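Local coordinates for protein transcriptional regulator (Enterococcus faecalis, PDB 3QFI) that is of unknown function but belongs to the LytR-CpsA-Psr family, with an alpha/beta fold built around a central mixed sheet, at residues D65-I70 with Y244-P249; A237-I242 with S283-D288. One frame throughout, in Å; residues are numbered along the deposited sequence.

Interaction 1 of 2, residues D65-I70 with Y244-P249; sequences DILTDI and YQVLDP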
loop_
_atom_site.group_PDB
_atom_site.type_symbol
_atom_site.label_atom_id
_atom_site.label_comp_id
_atom_site.label_asym_id
_atom_site.label_seq_id
_atom_site.Cartn_x
_atom_site.Cartn_y
_atom_site.Cartn_z
ATOM N N ASP A 65 -4.065 7.897 9.427
ATOM C CA ASP A 65 -3.978 9.049 10.311
ATOM C C ASP A 65 -2.730 9.897 10.080
ATOM O O ASP A 65 -2.481 10.859 10.800
ATOM C CB ASP A 65 -4.036 8.577 11.762
ATOM C CG ASP A 65 -5.319 7.825 12.074
ATOM O OD1 ASP A 65 -5.258 6.812 12.810
ATOM O OD2 ASP A 65 -6.394 8.256 11.589
ATOM N N ILE A 66 -1.939 9.558 9.075
ATOM C CA ILE A 66 -0.742 10.338 8.838
ATOM C C ILE A 66 -1.078 11.772 8.428
ATOM O O ILE A 66 -1.958 12.011 7.585
ATOM C CB ILE A 66 0.156 9.659 7.795
ATOM C CG1 ILE A 66 0.596 8.291 8.347
ATOM C CG2 ILE A 66 1.349 10.544 7.475
ATOM C CD1 ILE A 66 1.610 7.552 7.507
ATOM N N LEU A 67 -0.400 12.731 9.051
ATOM C CA LEU A 67 -0.644 14.141 8.746
ATOM C C LEU A 67 0.311 14.590 7.658
ATOM O O LEU A 67 1.527 14.435 7.794
ATOM C CB LEU A 67 -0.442 14.993 9.995
ATOM C CG LEU A 67 -0.814 16.462 9.917
ATOM C CD1 LEU A 67 -2.333 16.614 9.734
ATOM C CD2 LEU A 67 -0.366 17.150 11.208
ATOM N N THR A 68 -0.240 15.138 6.578
ATOM C CA THR A 68 0.570 15.619 5.462
ATOM C C THR A 68 -0.152 16.701 4.658
ATOM O O THR A 68 -1.265 17.111 4.989
ATOM C CB THR A 68 0.928 14.479 4.482
ATOM O OG1 THR A 68 -0.241 13.700 4.175
ATOM C CG2 THR A 68 1.984 13.583 5.085
ATOM N N ASP A 69 0.488 17.178 3.605
ATOM C CA ASP A 69 -0.156 18.172 2.790
ATOM C C ASP A 69 -1.082 17.413 1.852
ATOM O O ASP A 69 -0.706 16.372 1.297
ATOM C CB ASP A 69 0.885 18.979 2.015
ATOM C CG ASP A 69 1.647 19.936 2.908
ATOM O OD1 ASP A 69 0.982 20.746 3.592
ATOM O OD2 ASP A 69 2.901 19.884 2.943
ATOM N N ILE A 70 -2.312 17.899 1.723
ATOM C CA ILE A 70 -3.274 17.268 0.835
ATOM C C ILE A 70 -3.119 18.011 -0.475
ATOM O O ILE A 70 -3.805 18.996 -0.704
ATOM C CB ILE A 70 -4.722 17.450 1.324
ATOM C CG1 ILE A 70 -4.856 17.010 2.782
ATOM C CG2 ILE A 70 -5.665 16.646 0.429
ATOM C CD1 ILE A 70 -4.637 15.534 3.019
ATOM N N TYR A 244 -4.139 12.445 15.190
ATOM C CA TYR A 244 -3.313 12.402 13.988
ATOM C C TYR A 244 -2.006 11.755 14.353
ATOM O O TYR A 244 -1.712 11.551 15.522
ATOM C CB TYR A 244 -3.003 13.792 13.442
ATOM C CG TYR A 244 -4.198 14.608 13.068
ATOM C CD1 TYR A 244 -4.927 15.289 14.037
ATOM C CD2 TYR A 244 -4.584 14.736 11.736
ATOM C CE1 TYR A 244 -6.000 16.079 13.691
ATOM C CE2 TYR A 244 -5.669 15.531 11.381
ATOM C CZ TYR A 244 -6.367 16.198 12.369
ATOM O OH TYR A 244 -7.437 16.991 12.042
ATOM N N GLN A 245 -1.221 11.436 13.340
ATOM C CA GLN A 245 0.084 10.831 13.547
ATOM C C GLN A 245 1.116 11.696 12.817
ATOM O O GLN A 245 1.050 11.860 11.592
ATOM C CB GLN A 245 0.084 9.400 12.999
ATOM C CG GLN A 245 1.424 8.699 13.046
ATOM C CD GLN A 245 1.335 7.275 12.545
ATOM O OE1 GLN A 245 2.288 6.748 11.968
ATOM N NE2 GLN A 245 0.182 6.637 12.766
ATOM N N VAL A 246 2.044 12.274 13.575
ATOM C CA VAL A 246 3.075 13.116 12.982
ATOM C C VAL A 246 4.307 12.270 12.766
ATOM O O VAL A 246 4.885 11.753 13.720
ATOM C CB VAL A 246 3.468 14.293 13.880
ATOM C CG1 VAL A 246 4.575 15.094 13.214
ATOM C CG2 VAL A 246 2.271 15.169 14.148
ATOM N N LEU A 247 4.708 12.136 11.509
ATOM C CA LEU A 247 5.862 11.327 11.163
ATOM C C LEU A 247 7.177 11.927 11.620
ATOM O O LEU A 247 7.352 13.150 11.670
ATOM C CB LEU A 247 5.907 11.094 9.649
ATOM C CG LEU A 247 4.790 10.244 9.036
ATOM C CD1 LEU A 247 4.869 10.313 7.524
ATOM C CD2 LEU A 247 4.921 8.801 9.503
ATOM N N ASP A 248 8.103 11.051 11.982
ATOM C CA ASP A 248 9.414 11.521 12.385
ATOM C C ASP A 248 10.063 11.931 11.074
ATOM O O ASP A 248 10.186 11.133 10.159
ATOM C CB ASP A 248 10.219 10.418 13.062
ATOM C CG ASP A 248 11.605 10.889 13.448
ATOM O OD1 ASP A 248 12.397 11.175 12.522
ATOM O OD2 ASP A 248 11.901 10.992 14.664
ATOM N N PRO A 249 10.488 13.186 10.974
ATOM C CA PRO A 249 11.112 13.670 9.742
ATOM C C PRO A 249 12.385 12.948 9.291
ATOM O O PRO A 249 12.552 12.660 8.105
ATOM C CB PRO A 249 11.353 15.144 10.049
ATOM C CG PRO A 249 11.649 15.125 11.523
ATOM C CD PRO A 249 10.560 14.203 12.038
#
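Gln245 uses both of its backbone polar groups to hold the chain on either side of Ile66. Its N donates to Asp65 O at 2.9 Å, from 40° above the carbonyl plane. Its O accepts from Leu67 N at 3.1 Å, a straighter bond with an N-H...O angle of 158°. This is the pattern of a parallel bridge, with Ile66 CA 4.8 Å from Gln245 CA; it is a single bridge, consistent with the nearly perpendicular run of strands 67-70 and 244-247. Ile66 turns its own backbone to Leu79, while Tyr244 and Val246 bond to Ala237 and Tyr235 of the neighbouring hairpin strand. The carboxylate OD2 of Asp65, the one acidic residue that touches across the contact, is paired in a salt bridge with Lys78, whose ammonium also makes a cation-pi contact with the Tyr244 ring. Leu67 CD1 reaches Tyr244 CD2 at 3.5 Å, brought there by CG lying anti to the backbone N (chi1 -173°), and Ile66 CG2 meets Leu247 CD1 at 3.5 Å. The two backbone bonds thus set Ile66 opposite Gln245 and satisfy four polar atoms in a buried setting, while apolar side chains fill in beside them.

Interaction 2 of 2, residues A237-I242 with S283-D288; sequences ATIDDI and SYAVTD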
loop_
_atom_site.group_PDB
_atom_site.type_symbol
_atom_site.label_atom_id
_atom_site.label_comp_id
_atom_site.label_asym_id
_atom_site.label_seq_id
_atom_site.Cartn_x
_atom_site.Cartn_y
_atom_site.Cartn_z
ATOM N N ALA A 237 -0.542 12.037 18.059
ATOM C CA ALA A 237 -0.835 13.464 18.173
ATOM C C ALA A 237 -2.321 13.775 18.079
ATOM O O ALA A 237 -3.133 12.918 17.724
ATOM C CB ALA A 237 -0.069 14.258 17.116
ATOM N N THR A 238 -2.679 15.011 18.402
ATOM C CA THR A 238 -4.071 15.413 18.356
ATOM C C THR A 238 -4.150 16.912 18.179
ATOM O O THR A 238 -3.406 17.648 18.818
ATOM C CB THR A 238 -4.783 14.992 19.643
ATOM O OG1 THR A 238 -4.626 13.578 19.813
ATOM C CG2 THR A 238 -6.261 15.313 19.567
ATOM N N ILE A 239 -5.035 17.364 17.297
ATOM C CA ILE A 239 -5.194 18.788 17.045
ATOM C C ILE A 239 -6.515 19.291 17.607
ATOM O O ILE A 239 -6.568 19.801 18.726
ATOM C CB ILE A 239 -5.144 19.095 15.543
ATOM C CG1 ILE A 239 -3.876 18.501 14.941
ATOM C CG2 ILE A 239 -5.129 20.599 15.319
ATOM C CD1 ILE A 239 -2.613 19.013 15.580
ATOM N N ASP A 240 -7.581 19.161 16.829
ATOM C CA ASP A 240 -8.891 19.594 17.284
ATOM C C ASP A 240 -9.664 18.383 17.797
ATOM O O ASP A 240 -10.705 18.022 17.256
ATOM C CB ASP A 240 -9.666 20.289 16.148
ATOM C CG ASP A 240 -9.659 19.493 14.837
ATOM O OD1 ASP A 240 -10.516 19.783 13.964
ATOM O OD2 ASP A 240 -8.795 18.593 14.671
ATOM N N ASP A 241 -9.141 17.763 18.850
ATOM C CA ASP A 241 -9.751 16.586 19.456
ATOM C C ASP A 241 -9.720 15.410 18.480
ATOM O O ASP A 241 -10.358 14.374 18.705
ATOM C CB ASP A 241 -11.196 16.875 19.887
ATOM C CG ASP A 241 -11.306 18.068 20.850
ATOM O OD1 ASP A 241 -10.274 18.468 21.446
ATOM O OD2 ASP A 241 -12.433 18.599 21.019
ATOM N N ILE A 242 -8.976 15.573 17.389
ATOM C CA ILE A 242 -8.849 14.507 16.402
ATOM C C ILE A 242 -7.464 13.909 16.512
ATOM O O ILE A 242 -6.496 14.628 16.704
ATOM C CB ILE A 242 -9.054 15.035 14.996
ATOM C CG1 ILE A 242 -10.475 15.592 14.874
ATOM C CG2 ILE A 242 -8.799 13.924 13.979
ATOM C CD1 ILE A 242 -10.799 16.071 13.485
ATOM N N SER A 283 4.842 19.503 15.794
ATOM C CA SER A 283 5.361 18.727 16.908
ATOM C C SER A 283 4.664 19.095 18.230
ATOM O O SER A 283 4.610 18.279 19.161
ATOM C CB SER A 283 6.876 18.921 17.024
ATOM O OG SER A 283 7.186 20.228 17.471
ATOM N N TYR A 284 4.119 20.309 18.304
ATOM C CA TYR A 284 3.415 20.780 19.511
ATOM C C TYR A 284 2.166 19.941 19.777
ATOM O O TYR A 284 1.531 20.075 20.817
ATOM C CB TYR A 284 2.994 22.256 19.348
ATOM C CG TYR A 284 1.848 22.458 18.370
ATOM C CD1 TYR A 284 0.518 22.447 18.803
ATOM C CD2 TYR A 284 2.090 22.609 17.006
ATOM C CE1 TYR A 284 -0.536 22.582 17.903
ATOM C CE2 TYR A 284 1.042 22.742 16.095
ATOM C CZ TYR A 284 -0.262 22.731 16.549
ATOM O OH TYR A 284 -1.290 22.876 15.648
ATOM N N ALA A 285 1.801 19.102 18.814
ATOM C CA ALA A 285 0.626 18.255 18.943
ATOM C C ALA A 285 0.988 16.832 19.369
ATOM O O ALA A 285 0.119 16.060 19.768
ATOM C CB ALA A 285 -0.136 18.218 17.622
ATOM N N VAL A 286 2.259 16.466 19.262
ATOM C CA VAL A 286 2.670 15.129 19.661
ATOM C C VAL A 286 2.260 14.919 21.119
ATOM O O VAL A 286 2.369 15.842 21.931
ATOM C CB VAL A 286 4.206 14.942 19.556
ATOM C CG1 VAL A 286 4.584 13.567 20.057
ATOM C CG2 VAL A 286 4.669 15.116 18.124
ATOM N N THR A 287 1.791 13.712 21.439
ATOM C CA THR A 287 1.365 13.350 22.797
ATOM C C THR A 287 2.339 12.342 23.425
ATOM O O THR A 287 2.073 11.806 24.501
ATOM C CB THR A 287 -0.058 12.707 22.807
ATOM O OG1 THR A 287 -0.969 13.510 22.041
ATOM C CG2 THR A 287 -0.587 12.599 24.239
ATOM N N ASP A 288 3.454 12.072 22.750
ATOM C CA ASP A 288 4.456 11.136 23.282
ATOM C C ASP A 288 5.416 11.854 24.230
ATOM O O ASP A 288 6.629 11.862 24.005
ATOM C CB ASP A 288 5.292 10.496 22.168
ATOM C CG ASP A 288 6.295 9.490 22.710
ATOM O OD1 ASP A 288 7.366 9.286 22.092
ATOM O OD2 ASP A 288 5.997 8.893 23.768
#
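Tyr284 is the first residue of 283-288 to meet 237-242: its OH lies 4.1 Å from Ile239 CD1, and the two side chains cross at about a right angle. Its chi1 of 72° sets CG between the backbone N and the carbonyl carbon, which carries the hydroxyl end to the tip of Ile239. Ala285 has the largest share of the contact. Its CB points toward the other segment and packs against Ile239 CD1, while its carbonyl O accepts from Thr238 N at 3.3 Å, the donor standing 38° out of the carbonyl plane, and also receives a CA-H...O contact from Ala237 CA. Strand 234-238, which offers the Ala237 and Thr238 groups, is the first arm of a beta hairpin whose second arm is 243-247; the turn between them is held in part by Ile239 N bonding to Ile242 O at 3.2 Å. Val286 N donates to Ser283 O at 3.0 Å; with Tyr284 and Ala285 at helical backbone angles, this closes a type I beta turn that follows helix 269-280. Val286 sits opposite Ala237, the two CA atoms 4.2 Å apart. A backbone bond between Thr287 and Ser236, together with Thr238 N to Ala285 O, brackets the pair, consistent with a non-hydrogen-bonded antiparallel bridge that adds the C-terminal end of the modelled chain to the hairpin edge. The Val286 side chain points away and rests on Tyr235, whereas Ala237 CB stays close to Val286 CA at 3.8 Å. Thr287 then turns its CB back toward the strand, and its OG1 comes 3.9 Å from Ala237 CA. Nearby, the Thr238 hydroxyl is engaged within its own segment: OG1 donates to Ala237 O at 2.7 Å, from well above the carbonyl plane.

Overall arrangement
The two contacts use the two arms of one hairpin, 234-238 and 243-247, and their centres lie about 11 Å apart. Interaction 1 is the buried one, its centre about 16 Å from the centre of the chain, and joins the hairpin to the 65-70 region; interaction 2, its centre about 25 Å out, is partly exposed and attaches the C-terminal end of the modelled chain. Both rest on a single backbone bridge, but the first buries 379 Å², with leucine, isoleucine and tyrosine packing beside two backbone hydrogen bonds, against 231 Å² and one such bond in the second. They meet directly: Val246 CG2 packs on Ala237 CB at 3.9 Å, and Tyr244 CE1 on Ile239 CG1 at 3.5 Å.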